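Serine repeat antigen 5 (Plasmodium falciparum, PDB 6X44) is a malaria-parasite antigen with a papain-like cysteine protease fold that forms a pseudo-zymogen and probably lacks ordinary protease activity. Local coordinates at residues Ala315-Arg320 with Ile424-Ile429; Tyr345-Asn350 with Cys365-Ala370; Thr15-Asn20 with Met52-Leu57. One frame throughout, in Å; residues are numbered along the deposited sequence.

Contact 1: residues Ala315-Arg320 with Ile424-Ile429; sequences AYESER and IHSVVI
I424 meets S318 through its carbonyl, at the point where two antiparallel strands of the papain-family β-sheet, 313-317 and 426-433, come together. S318 OG donates to I424 O over 2.6 Å, lying in the plane of that carbonyl. The hydroxyl is turned to this oxygen because it sits between the backbone N and the carbonyl carbon of its own residue (chi1 58°). A short side chain with a donor suits this buried spot beside F328 of helix 325-339. H425 next offers its carbonyl: S318 N donates to H425 O at 3.0 Å, and water 2 donates to the same oxygen while accepting from E319 N. The imidazole runs alongside the E317 side chain, ring and carboxylate planes 74° apart, and E317 OE2 stays 4.8 Å from H425 NE2. S426 faces E317 in a non-hydrogen-bonded pair. Its OG shares a 2.8 Å hydrogen bond with H425 ND1 and reaches E317 OE2 through water 1, so the small polar residue links ring, water and acid on one face of the sheet. V427 forms the hydrogen-bonded pair with Y316: V427 N reaches Y316 O at 2.8 Å, and Y316 N returns the bond to V427 O. Branching at CB lets V427 CG2 press on Y316 CB on the opposite face, towards helix 325-339, where I331 also touches the tyrosine. V428 returns to the face of S426 and sets CG2 against A315 CB at 3.9 Å; the small methyl of A315 suits a non-hydrogen-bonded pair whose CA atoms are 4.3 Å apart. I429 completes the Y316 face, bringing CD1 to the edge of the phenol ring, 4.1 Å from Y316 CE1.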
loop_
_atom_site.group_PDB
_atom_site.type_symbol
_atom_site.label_atom_id
_atom_site.label_comp_id
_atom_site.label_asym_id
_atom_site.label_seq_id
_atom_site.Cartn_x
_atom_site.Cartn_y
_atom_site.Cartn_z
ATOM N N ALA A 315 12.751 -15.173 -5.305
ATOM C CA ALA A 315 12.950 -14.095 -4.355
ATOM C C ALA A 315 14.414 -13.668 -4.359
ATOM O O ALA A 315 15.320 -14.479 -4.557
ATOM C CB ALA A 315 12.508 -14.504 -2.950
ATOM N N TYR A 316 14.634 -12.386 -4.159
ATOM C CA TYR A 316 15.975 -11.850 -4.038
ATOM C C TYR A 316 16.068 -10.983 -2.801
ATOM O O TYR A 316 15.207 -10.121 -2.592
ATOM C CB TYR A 316 16.339 -10.997 -5.263
ATOM C CG TYR A 316 16.253 -11.701 -6.589
ATOM C CD1 TYR A 316 15.055 -11.778 -7.292
ATOM C CD2 TYR A 316 17.384 -12.265 -7.162
ATOM C CE1 TYR A 316 14.991 -12.404 -8.514
ATOM C CE2 TYR A 316 17.324 -12.892 -8.381
ATOM C CZ TYR A 316 16.137 -12.960 -9.053
ATOM O OH TYR A 316 16.115 -13.609 -10.264
ATOM N N GLU A 317 17.141 -11.160 -2.030
ATOM C CA GLU A 317 17.404 -10.385 -0.814
ATOM C C GLU A 317 18.480 -9.324 -1.039
ATOM O O GLU A 317 19.557 -9.616 -1.579
ATOM C CB GLU A 317 17.825 -11.318 0.320
ATOM C CG GLU A 317 16.857 -12.496 0.563
ATOM C CD GLU A 317 17.187 -13.247 1.830
ATOM O OE1 GLU A 317 18.256 -13.862 1.892
ATOM O OE2 GLU A 317 16.385 -13.208 2.781
ATOM N N SER A 318 18.193 -8.090 -0.615
ATOM C CA SER A 318 19.130 -7.002 -0.844
ATOM C C SER A 318 20.486 -7.269 -0.176
ATOM O O SER A 318 21.547 -6.917 -0.738
ATOM C CB SER A 318 18.510 -5.678 -0.379
ATOM O OG SER A 318 18.134 -5.705 0.984
ATOM N N GLU A 319 20.492 -7.923 0.986
ATOM C CA GLU A 319 21.761 -8.155 1.677
ATOM C C GLU A 319 22.705 -9.026 0.847
ATOM O O GLU A 319 23.925 -8.849 0.894
ATOM C CB GLU A 319 21.544 -8.800 3.051
ATOM C CG GLU A 319 22.734 -8.597 3.979
ATOM C CD GLU A 319 22.876 -9.697 5.050
ATOM O OE1 GLU A 319 22.057 -10.649 5.065
ATOM O OE2 GLU A 319 23.818 -9.599 5.883
ATOM N N ARG A 320 22.165 -9.967 0.089
ATOM C CA ARG A 320 22.981 -10.784 -0.794
ATOM C C ARG A 320 23.585 -9.982 -1.945
ATOM O O ARG A 320 24.525 -10.464 -2.570
ATOM C CB ARG A 320 22.133 -11.935 -1.336
ATOM C CG ARG A 320 22.913 -13.024 -2.011
ATOM C CD ARG A 320 23.598 -13.905 -1.001
ATOM N NE ARG A 320 24.210 -15.050 -1.660
ATOM C CZ ARG A 320 24.564 -16.171 -1.045
ATOM N NH1 ARG A 320 24.359 -16.314 0.264
ATOM N NH2 ARG A 320 25.118 -17.153 -1.749
ATOM N N ILE A 424 14.754 -1.749 1.101
ATOM C CA ILE A 424 14.130 -2.895 0.454
ATOM C C ILE A 424 14.821 -4.157 0.968
ATOM O O ILE A 424 15.940 -4.461 0.570
ATOM C CB ILE A 424 14.211 -2.806 -1.070
ATOM C CG1 ILE A 424 13.611 -1.494 -1.569
ATOM C CG2 ILE A 424 13.482 -3.986 -1.669
ATOM C CD1 ILE A 424 12.152 -1.329 -1.229
ATOM N N HIS A 425 14.137 -4.909 1.840
ATOM C CA HIS A 425 14.729 -6.104 2.422
ATOM C C HIS A 425 14.821 -7.218 1.384
ATOM O O HIS A 425 15.891 -7.815 1.210
ATOM C CB HIS A 425 13.920 -6.542 3.645
ATOM C CG HIS A 425 14.383 -7.821 4.260
ATOM N ND1 HIS A 425 14.154 -9.051 3.681
ATOM C CD2 HIS A 425 15.057 -8.066 5.411
ATOM C CE1 HIS A 425 14.659 -9.999 4.453
ATOM N NE2 HIS A 425 15.224 -9.428 5.500
ATOM N N SER A 426 13.730 -7.458 0.647
ATOM C CA SER A 426 13.677 -8.470 -0.401
ATOM C C SER A 426 12.677 -8.061 -1.454
ATOM O O SER A 426 11.808 -7.230 -1.205
ATOM C CB SER A 426 13.240 -9.849 0.089
ATOM O OG SER A 426 14.010 -10.212 1.187
ATOM N N VAL A 427 12.786 -8.691 -2.627
ATOM C CA VAL A 427 11.707 -8.657 -3.605
ATOM C C VAL A 427 11.348 -10.083 -3.992
ATOM O O VAL A 427 12.149 -11.012 -3.868
ATOM C CB VAL A 427 12.056 -7.827 -4.849
ATOM C CG1 VAL A 427 12.276 -6.382 -4.430
ATOM C CG2 VAL A 427 13.297 -8.411 -5.583
ATOM N N VAL A 428 10.109 -10.237 -4.451
ATOM C CA VAL A 428 9.541 -11.524 -4.802
ATOM C C VAL A 428 8.770 -11.331 -6.096
ATOM O O VAL A 428 7.978 -10.384 -6.213
ATOM C CB VAL A 428 8.621 -12.078 -3.689
ATOM C CG1 VAL A 428 7.991 -13.401 -4.093
ATOM C CG2 VAL A 428 9.400 -12.255 -2.425
ATOM N N ILE A 429 9.020 -12.219 -7.054
ATOM C CA ILE A 429 8.362 -12.262 -8.353
ATOM C C ILE A 429 7.614 -13.583 -8.459
ATOM O O ILE A 429 8.167 -14.649 -8.139
ATOM C CB ILE A 429 9.380 -12.141 -9.506
ATOM C CG1 ILE A 429 10.046 -10.769 -9.488
ATOM C CG2 ILE A 429 8.702 -12.290 -10.824
ATOM C CD1 ILE A 429 11.271 -10.710 -8.609
HETATM O O HOH W 1 13.664 -12.814 2.172
HETATM O O HOH W 2 18.150 -8.480 2.582
#

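Contact 2: residues Tyr345-Asn350 with Cys365-Ala370; sequences YIKAEN and CGDDTA
K347 NZ is gripped by two side chains of the facing loop, both belonging to segment 365-370. It donates to D367 OD2 at 3.0 Å in a salt bridge that uses the carboxylate's syn lone pair, and to T369 OG1 at the same length. Lysine fits here because its long chain can lie beside T369, pointing the same way, with CD 3.6 Å from T369 OG1, and still cross D367 at about a right angle. CG stands anti to the backbone N (chi1 179°), and bends at chi2 and chi4 then fold the chain over the loop and bring the ammonium within bonding distance of both oxygens.

The acceptors are themselves held in place. T369 OG1 donates to D367 OD1 over 2.7 Å, while T369 N reaches that same oxygen from above the carboxylate plane; both donors come from one face of it. The threonine hydroxyl thus accepts a hydrogen bond from K347 NZ and donates one to the acid, and the double grip on OD1 should limit rotation of the carboxylate. The lysine charge probably favours the ionised form of the aspartate.

Next to this polar cluster lies an apolar touch, A370 CB against Y345 CB at 3.7 Å. With only a methyl for a side chain, A370 also lets the backbones come close, its CA 3.3 Å from I346 O. Beyond it, I346 pairs through its backbone with D371 and H372, where strand 372-383 takes up its place. The bond from T369 N to D367 OD1 defines an Asx turn, here shaping the loop that leads into a strand of the papain-like sheet.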
loop_
_atom_site.group_PDB
_atom_site.type_symbol
_atom_site.label_atom_id
_atom_site.label_comp_id
_atom_site.label_asym_id
_atom_site.label_seq_id
_atom_site.Cartn_x
_atom_site.Cartn_y
_atom_site.Cartn_z
ATOM N N TYR A 345 9.454 -6.560 0.382
ATOM C CA TYR A 345 9.413 -6.686 1.829
ATOM C C TYR A 345 10.118 -5.497 2.442
ATOM O O TYR A 345 11.296 -5.239 2.112
ATOM C CB TYR A 345 10.139 -7.926 2.321
ATOM C CG TYR A 345 9.597 -9.255 1.905
ATOM C CD1 TYR A 345 8.411 -9.353 1.206
ATOM C CD2 TYR A 345 10.280 -10.439 2.244
ATOM C CE1 TYR A 345 7.906 -10.577 0.856
ATOM C CE2 TYR A 345 9.799 -11.653 1.871
ATOM C CZ TYR A 345 8.598 -11.729 1.194
ATOM O OH TYR A 345 8.065 -12.952 0.819
ATOM N N ILE A 346 9.442 -4.830 3.387
ATOM C CA ILE A 346 10.019 -3.703 4.097
ATOM C C ILE A 346 9.673 -3.772 5.581
ATOM O O ILE A 346 8.851 -4.582 6.037
ATOM C CB ILE A 346 9.567 -2.353 3.494
ATOM C CG1 ILE A 346 8.053 -2.176 3.653
ATOM C CG2 ILE A 346 9.989 -2.300 2.018
ATOM C CD1 ILE A 346 7.566 -0.783 3.538
ATOM N N LYS A 347 10.324 -2.897 6.328
ATOM C CA LYS A 347 10.086 -2.711 7.747
ATOM C C LYS A 347 9.335 -1.392 7.895
ATOM O O LYS A 347 9.915 -0.314 7.725
ATOM C CB LYS A 347 11.415 -2.729 8.514
ATOM C CG LYS A 347 11.304 -2.523 10.039
ATOM C CD LYS A 347 10.487 -3.633 10.675
ATOM C CE LYS A 347 10.498 -3.528 12.197
ATOM N NZ LYS A 347 11.817 -3.979 12.714
ATOM N N ALA A 348 8.041 -1.481 8.195
ATOM C CA ALA A 348 7.200 -0.304 8.393
ATOM C C ALA A 348 7.290 0.252 9.815
ATOM O O ALA A 348 7.330 1.470 10.011
ATOM C CB ALA A 348 5.757 -0.669 8.073
ATOM N N GLU A 349 7.308 -0.620 10.813
ATOM C CA GLU A 349 7.236 -0.197 12.209
ATOM C C GLU A 349 8.257 0.903 12.506
ATOM O O GLU A 349 9.435 0.781 12.170
ATOM C CB GLU A 349 7.467 -1.411 13.125
ATOM C CG GLU A 349 6.973 -1.212 14.584
ATOM C CD GLU A 349 7.136 -2.452 15.469
ATOM O OE1 GLU A 349 6.092 -3.043 15.845
ATOM O OE2 GLU A 349 8.299 -2.826 15.788
ATOM N N ASN A 350 7.792 1.984 13.136
ATOM C CA ASN A 350 8.619 3.111 13.571
ATOM C C ASN A 350 9.303 3.826 12.417
ATOM O O ASN A 350 10.152 4.710 12.653
ATOM C CB ASN A 350 9.665 2.666 14.599
ATOM C CG ASN A 350 9.037 2.059 15.806
ATOM O OD1 ASN A 350 7.860 2.302 16.080
ATOM N ND2 ASN A 350 9.801 1.266 16.546
ATOM N N CYS A 365 17.078 3.804 5.647
ATOM C CA CYS A 365 17.808 2.562 5.855
ATOM C C CYS A 365 16.837 1.455 6.260
ATOM O O CYS A 365 15.800 1.709 6.873
ATOM C CB CYS A 365 18.883 2.710 6.936
ATOM S SG CYS A 365 20.123 4.035 6.639
ATOM N N GLY A 366 17.189 0.218 5.894
ATOM C CA GLY A 366 16.571 -0.957 6.462
ATOM C C GLY A 366 17.257 -1.358 7.745
ATOM O O GLY A 366 18.248 -0.784 8.167
ATOM N N ASP A 367 16.754 -2.417 8.347
ATOM C CA ASP A 367 17.399 -2.901 9.559
ATOM C C ASP A 367 17.558 -4.411 9.524
ATOM O O ASP A 367 17.724 -5.038 10.580
ATOM C CB ASP A 367 16.613 -2.464 10.803
ATOM C CG ASP A 367 15.301 -3.229 10.965
ATOM O OD1 ASP A 367 14.874 -3.875 9.983
ATOM O OD2 ASP A 367 14.688 -3.196 12.069
ATOM N N ASP A 368 17.503 -4.993 8.333
ATOM C CA ASP A 368 17.640 -6.429 8.105
ATOM C C ASP A 368 16.438 -7.254 8.589
ATOM O O ASP A 368 16.531 -8.470 8.674
ATOM C CB ASP A 368 18.916 -6.981 8.740
ATOM C CG ASP A 368 19.389 -8.298 8.048
ATOM O OD1 ASP A 368 19.326 -8.394 6.782
ATOM O OD2 ASP A 368 19.819 -9.219 8.748
ATOM N N THR A 369 15.311 -6.626 8.886
ATOM C CA THR A 369 14.049 -7.327 9.122
ATOM C C THR A 369 12.969 -6.746 8.213
ATOM O O THR A 369 13.144 -5.714 7.560
ATOM C CB THR A 369 13.622 -7.216 10.590
ATOM O OG1 THR A 369 13.285 -5.855 10.893
ATOM C CG2 THR A 369 14.751 -7.666 11.512
ATOM N N ALA A 370 11.840 -7.428 8.145
ATOM C CA ALA A 370 10.693 -6.909 7.429
ATOM C C ALA A 370 9.425 -7.381 8.114
ATOM O O ALA A 370 9.378 -8.479 8.658
ATOM C CB ALA A 370 10.709 -7.358 5.972
#

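Contact 3: residues Thr15-Asn20 with Met52-Leu57; sequences TESIDN and MNYCSL
S17 and I18 press against Y54 where two nearly antiparallel helices, their local axes 153° apart in direction, pass 9.8 Å from each other. The tight part lies around the tyrosine. Its CB heads for S17, and with CG anti to the backbone N (chi1 177°) the ring then runs along the groove between the helices, past S17 to I18. I18 crosses it obliquely: CG1 lies 3.6 Å from Y54 CE1, and CD1 touches the hydroxyl end, 3.5 Å from Y54 OH. Isoleucine suits this place because its CG1-CD1 arm is wholly apolar and long enough to cover both the ring carbon and the end of the phenol. At the root of the same side chain, S17 OG comes to 3.3 Å from Y54 CB. A small residue suits this position, where the CA atoms of S17 and Y54 approach to 5.9 Å, closest of all pairs across these segments. Its hydroxyl is not left without a partner in this buried place, for it bonds to E50 OE1, one turn earlier on the second helix.

Packing is sparser on the other side of S17. L57 reaches it only through CD1, 4.2 Å from S17 CB, and N53, partly exposed, keeps its ND2 4.4 Å from S17 OG; that amide nitrogen has a weak bond to E50 OE1.

F101 touches both Y54 and I18, and L14 and I21 of helix 4-25 extend the apolar seam along Y54. Elsewhere on helix 45-61, C55 is tied to C107 by a disulfide and packs on I78 of helix 75-87.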
loop_
_atom_site.group_PDB
_atom_site.type_symbol
_atom_site.label_atom_id
_atom_site.label_comp_id
_atom_site.label_asym_id
_atom_site.label_seq_id
_atom_site.Cartn_x
_atom_site.Cartn_y
_atom_site.Cartn_z
ATOM N N THR A 15 -16.088 17.124 3.864
ATOM C CA THR A 15 -15.313 18.113 3.132
ATOM C C THR A 15 -15.541 19.507 3.704
ATOM O O THR A 15 -14.593 20.287 3.869
ATOM C CB THR A 15 -15.683 18.061 1.650
ATOM O OG1 THR A 15 -15.574 16.718 1.169
ATOM C CG2 THR A 15 -14.770 18.900 0.843
ATOM N N GLU A 16 -16.797 19.831 4.011
ATOM C CA GLU A 16 -17.130 21.085 4.684
ATOM C C GLU A 16 -16.369 21.215 5.998
ATOM O O GLU A 16 -15.726 22.241 6.261
ATOM C CB GLU A 16 -18.652 21.141 4.919
ATOM C CG GLU A 16 -19.210 22.369 5.671
ATOM C CD GLU A 16 -20.606 22.121 6.250
ATOM O OE1 GLU A 16 -20.788 21.100 6.962
ATOM O OE2 GLU A 16 -21.516 22.943 5.990
ATOM N N SER A 17 -16.443 20.182 6.841
ATOM C CA SER A 17 -15.741 20.212 8.120
ATOM C C SER A 17 -14.243 20.421 7.916
ATOM O O SER A 17 -13.621 21.228 8.618
ATOM C CB SER A 17 -16.024 18.921 8.885
ATOM O OG SER A 17 -15.426 18.956 10.163
ATOM N N ILE A 18 -13.654 19.737 6.930
ATOM C CA ILE A 18 -12.222 19.870 6.680
ATOM C C ILE A 18 -11.881 21.290 6.256
ATOM O O ILE A 18 -10.851 21.842 6.661
ATOM C CB ILE A 18 -11.766 18.847 5.622
ATOM C CG1 ILE A 18 -11.732 17.429 6.220
ATOM C CG2 ILE A 18 -10.422 19.229 5.047
ATOM C CD1 ILE A 18 -11.329 16.376 5.235
ATOM N N ASP A 19 -12.722 21.899 5.415
ATOM C CA ASP A 19 -12.451 23.260 4.940
ATOM C C ASP A 19 -12.588 24.293 6.058
ATOM O O ASP A 19 -11.800 25.241 6.122
ATOM C CB ASP A 19 -13.387 23.615 3.781
ATOM C CG ASP A 19 -12.820 23.236 2.406
ATOM O OD1 ASP A 19 -11.574 23.276 2.198
ATOM O OD2 ASP A 19 -13.639 22.924 1.516
ATOM N N ASN A 20 -13.579 24.138 6.947
ATOM C CA ASN A 20 -13.679 25.036 8.097
ATOM C C ASN A 20 -12.408 24.989 8.933
ATOM O O ASN A 20 -11.877 26.032 9.333
ATOM C CB ASN A 20 -14.877 24.685 8.993
ATOM C CG ASN A 20 -16.225 24.860 8.304
ATOM O OD1 ASN A 20 -16.341 25.523 7.264
ATOM N ND2 ASN A 20 -17.263 24.264 8.899
ATOM N N MET A 52 -13.729 18.288 17.175
ATOM C CA MET A 52 -14.410 17.142 17.747
ATOM C C MET A 52 -15.523 16.658 16.836
ATOM O O MET A 52 -15.742 15.454 16.691
ATOM C CB MET A 52 -14.931 17.484 19.134
ATOM C CG MET A 52 -14.015 16.869 20.215
ATOM S SD MET A 52 -13.965 15.053 20.117
ATOM C CE MET A 52 -12.758 14.710 21.386
ATOM N N ASN A 53 -16.219 17.575 16.180
ATOM C CA ASN A 53 -17.285 17.138 15.299
ATOM C C ASN A 53 -16.732 16.482 14.041
ATOM O O ASN A 53 -17.344 15.558 13.482
ATOM C CB ASN A 53 -18.156 18.318 14.929
ATOM C CG ASN A 53 -19.192 17.942 13.925
ATOM O OD1 ASN A 53 -20.164 17.256 14.245
ATOM N ND2 ASN A 53 -18.980 18.351 12.686
ATOM N N TYR A 54 -15.601 16.978 13.552
ATOM C CA TYR A 54 -14.937 16.313 12.442
ATOM C C TYR A 54 -14.669 14.845 12.763
ATOM O O TYR A 54 -15.030 13.939 11.992
ATOM C CB TYR A 54 -13.629 17.016 12.122
ATOM C CG TYR A 54 -12.925 16.281 11.041
ATOM C CD1 TYR A 54 -13.604 15.969 9.880
ATOM C CD2 TYR A 54 -11.611 15.857 11.176
ATOM C CE1 TYR A 54 -13.009 15.281 8.856
ATOM C CE2 TYR A 54 -10.988 15.148 10.141
ATOM C CZ TYR A 54 -11.709 14.863 8.987
ATOM O OH TYR A 54 -11.166 14.164 7.927
ATOM N N CYS A 55 -14.040 14.593 13.910
ATOM C CA CYS A 55 -13.701 13.228 14.268
ATOM C C CYS A 55 -14.943 12.413 14.561
ATOM O O CYS A 55 -14.950 11.199 14.335
ATOM C CB CYS A 55 -12.726 13.230 15.445
ATOM S SG CYS A 55 -11.105 13.795 14.847
ATOM N N SER A 56 -16.010 13.059 15.020
ATOM C CA SER A 56 -17.251 12.331 15.251
ATOM C C SER A 56 -17.867 11.894 13.934
ATOM O O SER A 56 -18.390 10.775 13.831
ATOM C CB SER A 56 -18.222 13.195 16.053
ATOM O OG SER A 56 -19.494 12.581 16.113
ATOM N N LEU A 57 -17.778 12.739 12.911
ATOM C CA LEU A 57 -18.118 12.333 11.554
ATOM C C LEU A 57 -17.299 11.124 11.137
ATOM O O LEU A 57 -17.854 10.023 11.000
ATOM C CB LEU A 57 -17.875 13.461 10.543
ATOM C CG LEU A 57 -19.007 14.455 10.313
ATOM C CD1 LEU A 57 -18.544 15.565 9.393
ATOM C CD2 LEU A 57 -20.234 13.755 9.741
#

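Overall arrangement
From the N terminus, contact 3 comes first: after helix 4-25 the chain turns back, through a connection of which 28-34 are not modelled, so that 52-57 lies against 15-20 within a helical part of the chain. Contact 3 closes before contact 1 opens at 315-320. Contact 1 closes only at 424-429, and contact 2 (345-350 with 365-370) is nested inside it; all four of their segments belong to the papain-family part. Contacts 1 and 2 meet on one sheet, where strand 342-346 pairs with 426-433 through Y345 and both H425 and S426. Contact 3 is remote, its centre about 43 Å from that of contact 1 and 34 Å from that of contact 2.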